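Local coordinates for StAR-related lipid transfer protein 13 (Homo sapiens, PDB 2PSO) that acts as a GTPase activator for RhoA, and perhaps Cdc42, and carries a lipid-binding START domain, at residues Leu76-Val81 and Arg189-Cys194. Numbering follows the deposited sequence.
Sequences LWKASV and RLTHIC
Trp77 N donates to Cys194 O at 2.8 Å, a bond that meets the carbonyl nearly end-on and closes one end of an antiparallel strand pair whose directions lie 170° apart. Further along, Ala79 trades two backbone bonds with His192 and Val81 two with Leu190; the return bond from Cys194 N to Trp77 O is weak. Between these pairs, Ser80 faces Thr191 in a non-hydrogen-bonded position, and there the side chains supply the link: Ser80 OG and Thr191 OG1 lie 2.9 Å apart, and either hydroxyl could be the donor. Both oxygens sit anti to their own carbonyl carbon (chi1 -83° and -68°), which, the strands being antiparallel, turns each toward the other. Arg189, its chain bent at chi2 and chi3, reaches across to the partner strand and lays one face of its guanidinium over Ser80 CB and Val81 N, with NH2 3.3 Å from Ser80 CB. With an alanine here the guanidinium is gone, and Ser80 CB and the hydroxyl pair would probably lose their cover on that side. On this same face Lys78 lies beside Ile193, CG 3.8 Å from Ile193 CG1, and its amine makes a cation-pi contact with Trp52. Leu76 crosses Ile193 obliquely, its CG 3.9 Å from Ile193 CG2. Trp77, Ala79, Val81, Leu190, His192 and Cys194 point to the other face; there Val81 CG2 packs 3.9 Å from Leu190 CB, and both residues touch Val218 of helix 209-223. His192 NE2 is hydrogen-bonded to Ser176 OG, and the ring stacks with Tyr178. With that polar end satisfied, the face toward helix 209-223 is mostly apolar, consistent with the inner side of the START helix-grip fold, while the hydroxyl pair ties strands 76-83 and 188-196 together on the other.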
loop_
_atom_site.group_PDB
_atom_site.type_symbol
_atom_site.label_atom_id
_atom_site.label_comp_id
_atom_site.label_asym_id
_atom_site.label_seq_id
_atom_site.Cartn_x
_atom_site.Cartn_y
_atom_site.Cartn_z
ATOM N N LEU A 76 6.154 8.203 -2.389
ATOM C CA LEU A 76 6.267 6.801 -2.080
ATOM C C LEU A 76 6.002 6.695 -0.600
ATOM O O LEU A 76 6.717 7.299 0.190
ATOM C CB LEU A 76 7.689 6.345 -2.343
ATOM C CG LEU A 76 7.980 4.858 -2.208
ATOM C CD1 LEU A 76 7.180 4.089 -3.252
ATOM C CD2 LEU A 76 9.477 4.595 -2.389
ATOM N N TRP A 77 4.994 5.935 -0.205
ATOM C CA TRP A 77 4.710 5.783 1.222
ATOM C C TRP A 77 5.162 4.470 1.825
ATOM O O TRP A 77 5.408 3.503 1.120
ATOM C CB TRP A 77 3.237 5.908 1.470
ATOM C CG TRP A 77 2.702 7.220 1.111
ATOM C CD1 TRP A 77 2.215 7.608 -0.100
ATOM C CD2 TRP A 77 2.569 8.341 1.979
ATOM N NE1 TRP A 77 1.760 8.898 -0.028
ATOM C CE2 TRP A 77 1.970 9.371 1.240
ATOM C CE3 TRP A 77 2.896 8.573 3.319
ATOM C CZ2 TRP A 77 1.695 10.611 1.788
ATOM C CZ3 TRP A 77 2.616 9.808 3.867
ATOM C CH2 TRP A 77 2.025 10.812 3.102
ATOM N N LYS A 78 5.235 4.449 3.151
ATOM C CA LYS A 78 5.696 3.289 3.892
ATOM C C LYS A 78 4.985 3.218 5.225
ATOM O O LYS A 78 5.267 4.024 6.100
ATOM C CB LYS A 78 7.199 3.381 4.123
ATOM C CG LYS A 78 7.772 2.231 4.908
ATOM C CD LYS A 78 9.288 2.172 4.787
ATOM C CE LYS A 78 9.962 3.122 5.747
ATOM N NZ LYS A 78 9.973 2.560 7.128
ATOM N N ALA A 79 4.077 2.255 5.381
ATOM C CA ALA A 79 3.391 2.023 6.660
ATOM C C ALA A 79 3.756 0.688 7.316
ATOM O O ALA A 79 4.060 -0.283 6.623
ATOM C CB ALA A 79 1.905 2.130 6.494
ATOM N N SER A 80 3.724 0.653 8.653
ATOM C CA SER A 80 4.062 -0.545 9.441
ATOM C C SER A 80 3.091 -0.913 10.557
ATOM O O SER A 80 2.317 -0.076 11.026
ATOM C CB SER A 80 5.410 -0.371 10.079
ATOM O OG SER A 80 6.389 -0.699 9.143
ATOM N N VAL A 81 3.146 -2.181 10.972
ATOM C CA VAL A 81 2.493 -2.660 12.180
ATOM C C VAL A 81 3.200 -3.904 12.642
ATOM O O VAL A 81 3.936 -4.538 11.881
ATOM C CB VAL A 81 1.058 -3.107 11.946
ATOM C CG1 VAL A 81 0.068 -1.959 12.091
ATOM C CG2 VAL A 81 0.947 -3.792 10.628
ATOM N N ARG A 189 6.534 -8.297 11.855
ATOM C CA ARG A 189 6.519 -6.892 11.481
ATOM C C ARG A 189 6.029 -6.854 10.023
ATOM O O ARG A 189 6.666 -7.413 9.136
ATOM C CB ARG A 189 7.938 -6.309 11.623
ATOM C CG ARG A 189 8.153 -4.872 11.127
ATOM C CD ARG A 189 8.554 -3.896 12.240
ATOM N NE ARG A 189 7.407 -3.331 12.965
ATOM C CZ ARG A 189 7.067 -2.039 12.964
ATOM N NH1 ARG A 189 6.008 -1.620 13.664
ATOM N NH2 ARG A 189 7.793 -1.159 12.267
ATOM N N LEU A 190 4.886 -6.229 9.782
ATOM C CA LEU A 190 4.393 -6.078 8.424
ATOM C C LEU A 190 4.700 -4.694 7.879
ATOM O O LEU A 190 4.367 -3.701 8.506
ATOM C CB LEU A 190 2.884 -6.289 8.408
ATOM C CG LEU A 190 2.119 -5.965 7.109
ATOM C CD1 LEU A 190 2.634 -6.729 5.966
ATOM C CD2 LEU A 190 0.657 -6.275 7.309
ATOM N N THR A 191 5.316 -4.607 6.713
ATOM C CA THR A 191 5.604 -3.298 6.138
ATOM C C THR A 191 5.123 -3.207 4.702
ATOM O O THR A 191 5.551 -3.981 3.843
ATOM C CB THR A 191 7.097 -2.991 6.174
ATOM O OG1 THR A 191 7.514 -2.820 7.532
ATOM C CG2 THR A 191 7.418 -1.728 5.396
ATOM N N HIS A 192 4.224 -2.266 4.439
ATOM C CA HIS A 192 3.812 -1.985 3.076
ATOM C C HIS A 192 4.398 -0.673 2.490
ATOM O O HIS A 192 3.975 0.434 2.858
ATOM C CB HIS A 192 2.302 -1.951 3.006
ATOM C CG HIS A 192 1.778 -1.917 1.614
ATOM N ND1 HIS A 192 0.543 -1.387 1.295
ATOM C CD2 HIS A 192 2.319 -2.346 0.450
ATOM C CE1 HIS A 192 0.347 -1.485 -0.011
ATOM N NE2 HIS A 192 1.407 -2.072 -0.546
ATOM N N ILE A 193 5.360 -0.798 1.579
ATOM C CA ILE A 193 5.810 0.343 0.798
ATOM C C ILE A 193 5.100 0.458 -0.543
ATOM O O ILE A 193 5.360 -0.335 -1.436
ATOM C CB ILE A 193 7.301 0.250 0.463
ATOM C CG1 ILE A 193 8.132 0.185 1.741
ATOM C CG2 ILE A 193 7.726 1.455 -0.409
ATOM C CD1 ILE A 193 9.487 -0.427 1.526
ATOM N N CYS A 194 4.248 1.458 -0.721
ATOM C CA CYS A 194 3.641 1.634 -2.026
ATOM C C CYS A 194 3.484 3.078 -2.546
ATOM O O CYS A 194 3.753 4.054 -1.855
ATOM C CB CYS A 194 2.292 0.978 -2.036
ATOM S SG CYS A 194 1.124 2.016 -1.209
#